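Side-chain contact in carboxylesterase (Ferroplasma acidiphilum, PDB 3WJ2), which probably hydrolyses carboxylic esters, as expected of a carboxylesterase with the alpha/beta-hydrolase fold: residues Ile58-Asp61 / Gly62-Leu65. Residues are numbered along the deposited sequence; the frame is centred on the assembly and turned at random.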
ATOM      1  N   ILE B  58      24.800 -34.719  13.762  1.00 16.74           N
ATOM      2  CA  ILE B  58      25.748 -33.846  13.054  1.00 16.96           C
ATOM      3  C   ILE B  58      26.733 -33.428  14.117  1.00 17.74           C
ATOM      4  O   ILE B  58      26.412 -32.646  14.989  1.00 17.51           O
ATOM      5  CB  ILE B  58      24.989 -32.533  12.486  1.00 18.68           C
ATOM      6  CG1 ILE B  58      23.808 -32.920  11.578  1.00 18.57           C
ATOM      7  CG2 ILE B  58      25.915 -31.642  11.646  1.00 16.84           C
ATOM      8  CD1 ILE B  58      24.133 -33.921  10.540  1.00 20.42           C
ATOM      9  N   LYS B  59      27.926 -33.973  14.030  1.00 18.30           N
ATOM     10  CA  LYS B  59      28.949 -33.809  15.098  1.00 19.84           C
ATOM     11  C   LYS B  59      29.800 -32.574  14.872  1.00 19.02           C
ATOM     12  O   LYS B  59      30.870 -32.636  14.278  1.00 20.58           O
ATOM     13  CB  LYS B  59      29.817 -35.094  15.165  1.00 20.45           C
ATOM     14  CG  LYS B  59      30.551 -35.111  16.484  1.00 28.62           C
ATOM     15  CD  LYS B  59      31.720 -36.114  16.470  1.00 36.07           C
ATOM     16  CE  LYS B  59      32.362 -36.108  17.866  1.00 39.05           C
ATOM     17  NZ  LYS B  59      32.043 -34.796  18.631  1.00 39.76           N
ATOM     18  N   LEU B  60      29.265 -31.398  15.242  1.00 17.10           N
ATOM     19  CA  LEU B  60      29.981 -30.156  15.004  1.00 14.84           C
ATOM     20  C   LEU B  60      30.997 -29.938  16.180  1.00 17.38           C
ATOM     21  O   LEU B  60      31.018 -30.725  17.144  1.00 18.77           O
ATOM     22  CB  LEU B  60      28.944 -29.003  15.063  1.00 14.24           C
ATOM     23  CG  LEU B  60      27.868 -29.148  13.955  1.00 13.18           C
ATOM     24  CD1 LEU B  60      26.957 -27.970  14.023  1.00 12.94           C
ATOM     25  CD2 LEU B  60      28.583 -29.115  12.571  1.00 15.36           C
ATOM     26  N   ASP B  61      31.806 -28.917  16.052  1.00 16.21           N
ATOM     27  CA  ASP B  61      32.761 -28.583  17.139  1.00 15.39           C
ATOM     28  C   ASP B  61      32.054 -28.109  18.388  1.00 17.37           C
ATOM     29  O   ASP B  61      31.331 -27.093  18.358  1.00 17.37           O
ATOM     30  CB  ASP B  61      33.831 -27.570  16.630  1.00 17.24           C
ATOM     31  CG  ASP B  61      34.686 -28.149  15.446  1.00 16.91           C
ATOM     32  OD1 ASP B  61      34.584 -29.441  15.209  1.00 24.81           O
ATOM     33  OD2 ASP B  61      35.407 -27.313  14.832  1.00 22.00           O
ATOM     34  N   GLY B  62      32.186 -28.864  19.497  1.00 19.00           N
ATOM     35  CA  GLY B  62      31.538 -28.368  20.718  1.00 20.02           C
ATOM     36  C   GLY B  62      30.086 -28.727  20.938  1.00 18.93           C
ATOM     37  O   GLY B  62      29.568 -28.405  22.002  1.00 21.55           O
ATOM     38  N   ARG B  63      29.362 -29.313  19.943  1.00 16.64           N
ATOM     39  CA  ARG B  63      27.974 -29.644  20.127  1.00 16.09           C
ATOM     40  C   ARG B  63      27.562 -30.556  18.988  1.00 15.90           C
ATOM     41  O   ARG B  63      28.127 -30.487  17.934  1.00 18.34           O
ATOM     42  CB  ARG B  63      27.059 -28.353  20.156  1.00 16.27           C
ATOM     43  CG  ARG B  63      26.799 -27.680  18.780  1.00 15.59           C
ATOM     44  CD  ARG B  63      28.040 -26.851  18.334  1.00 14.12           C
ATOM     45  NE  ARG B  63      27.657 -25.980  17.211  1.00 12.26           N
ATOM     46  CZ  ARG B  63      28.495 -25.378  16.366  1.00 13.39           C
ATOM     47  NH1 ARG B  63      28.005 -24.501  15.457  1.00 12.38           N
ATOM     48  NH2 ARG B  63      29.844 -25.609  16.403  1.00 13.30           N
ATOM     49  N   THR B  64      26.584 -31.412  19.274  1.00 17.45           N
ATOM     50  CA  THR B  64      26.030 -32.308  18.255  1.00 16.62           C
ATOM     51  C   THR B  64      24.545 -31.919  18.044  1.00 16.96           C
ATOM     52  O   THR B  64      23.818 -31.617  19.014  1.00 19.22           O
ATOM     53  CB  THR B  64      26.114 -33.745  18.828  1.00 18.79           C
ATOM     54  OG1 THR B  64      27.518 -34.050  18.973  1.00 19.93           O
ATOM     55  CG2 THR B  64      25.433 -34.708  17.917  1.00 18.27           C
ATOM     56  N   LEU B  65      24.141 -31.885  16.761  1.00 17.03           N
ATOM     57  CA  LEU B  65      22.759 -31.542  16.445  1.00 16.26           C
ATOM     58  C   LEU B  65      22.067 -32.806  15.926  1.00 15.48           C
ATOM     59  O   LEU B  65      22.679 -33.585  15.142  1.00 17.77           O
ATOM     60  CB  LEU B  65      22.722 -30.573  15.253  1.00 16.92           C
ATOM     61  CG  LEU B  65      23.608 -29.333  15.526  1.00 15.17           C
ATOM     62  CD1 LEU B  65      23.431 -28.359  14.309  1.00 17.85           C
ATOM     63  CD2 LEU B  65      23.320 -28.530  16.804  1.00 17.24           C
TER
HETATM   64  O   HOH W   1      30.015 -32.696  18.598  1.00 27.52           O
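Leu-60 lies over one face of the Arg-63 guanidinium, its CD1 3.8 Å from Arg-63 CZ and off-centre over the flat group. Leu-60 CD1 also meets Leu-65 CD1 at 3.6 Å, so the leucine is wedged between arginine and leucine on one face of the hairpin. Arg-63 reaches back to the turn because, with chi1 at 75°, its CG is tucked against both the backbone N and C, and the chain then folds at chi2 (-77°). That bend delivers Arg-63 NH2 to Asp-61 O, 2.9 Å away, in a nearly straight bond with the carbonyl close to the guanidinium plane. The turn is type II, and Gly-62 fills its third position with a positive phi of 86°, where a CB would run into Asp-61 O. Beyond it the strands pair antiparallel: Ile-58 N gives an almost linear bond to Leu-65 O (2.8 Å), and Leu-65 N answers to Ile-58 O. On the opposite face, Lys-59 and Thr-64 are joined through a water that accepts from Lys-59 NZ at 2.9 Å, hydrogen-bonds Thr-64 OG1 and donates to Leu-60 O. The rest of the Arg-63 guanidinium is held by helix 125-139, NE by a salt bridge to Asp-129 and NH1 by another to Asp-132. A leucine in place of Arg-63 would probably deprive Asp-129 and Asp-132 of these two salt bridges and the carbonyl of Asp-61 of its side-chain donor. This is the tight hairpin between strands 52-60 and 63-71, the former at an edge of the chain's central mixed sheet; the face bearing Ile-58, Leu-60, Arg-63 and Leu-65 packs on helix 125-139, where Tyr-136 touches both Ile-58 and Leu-60.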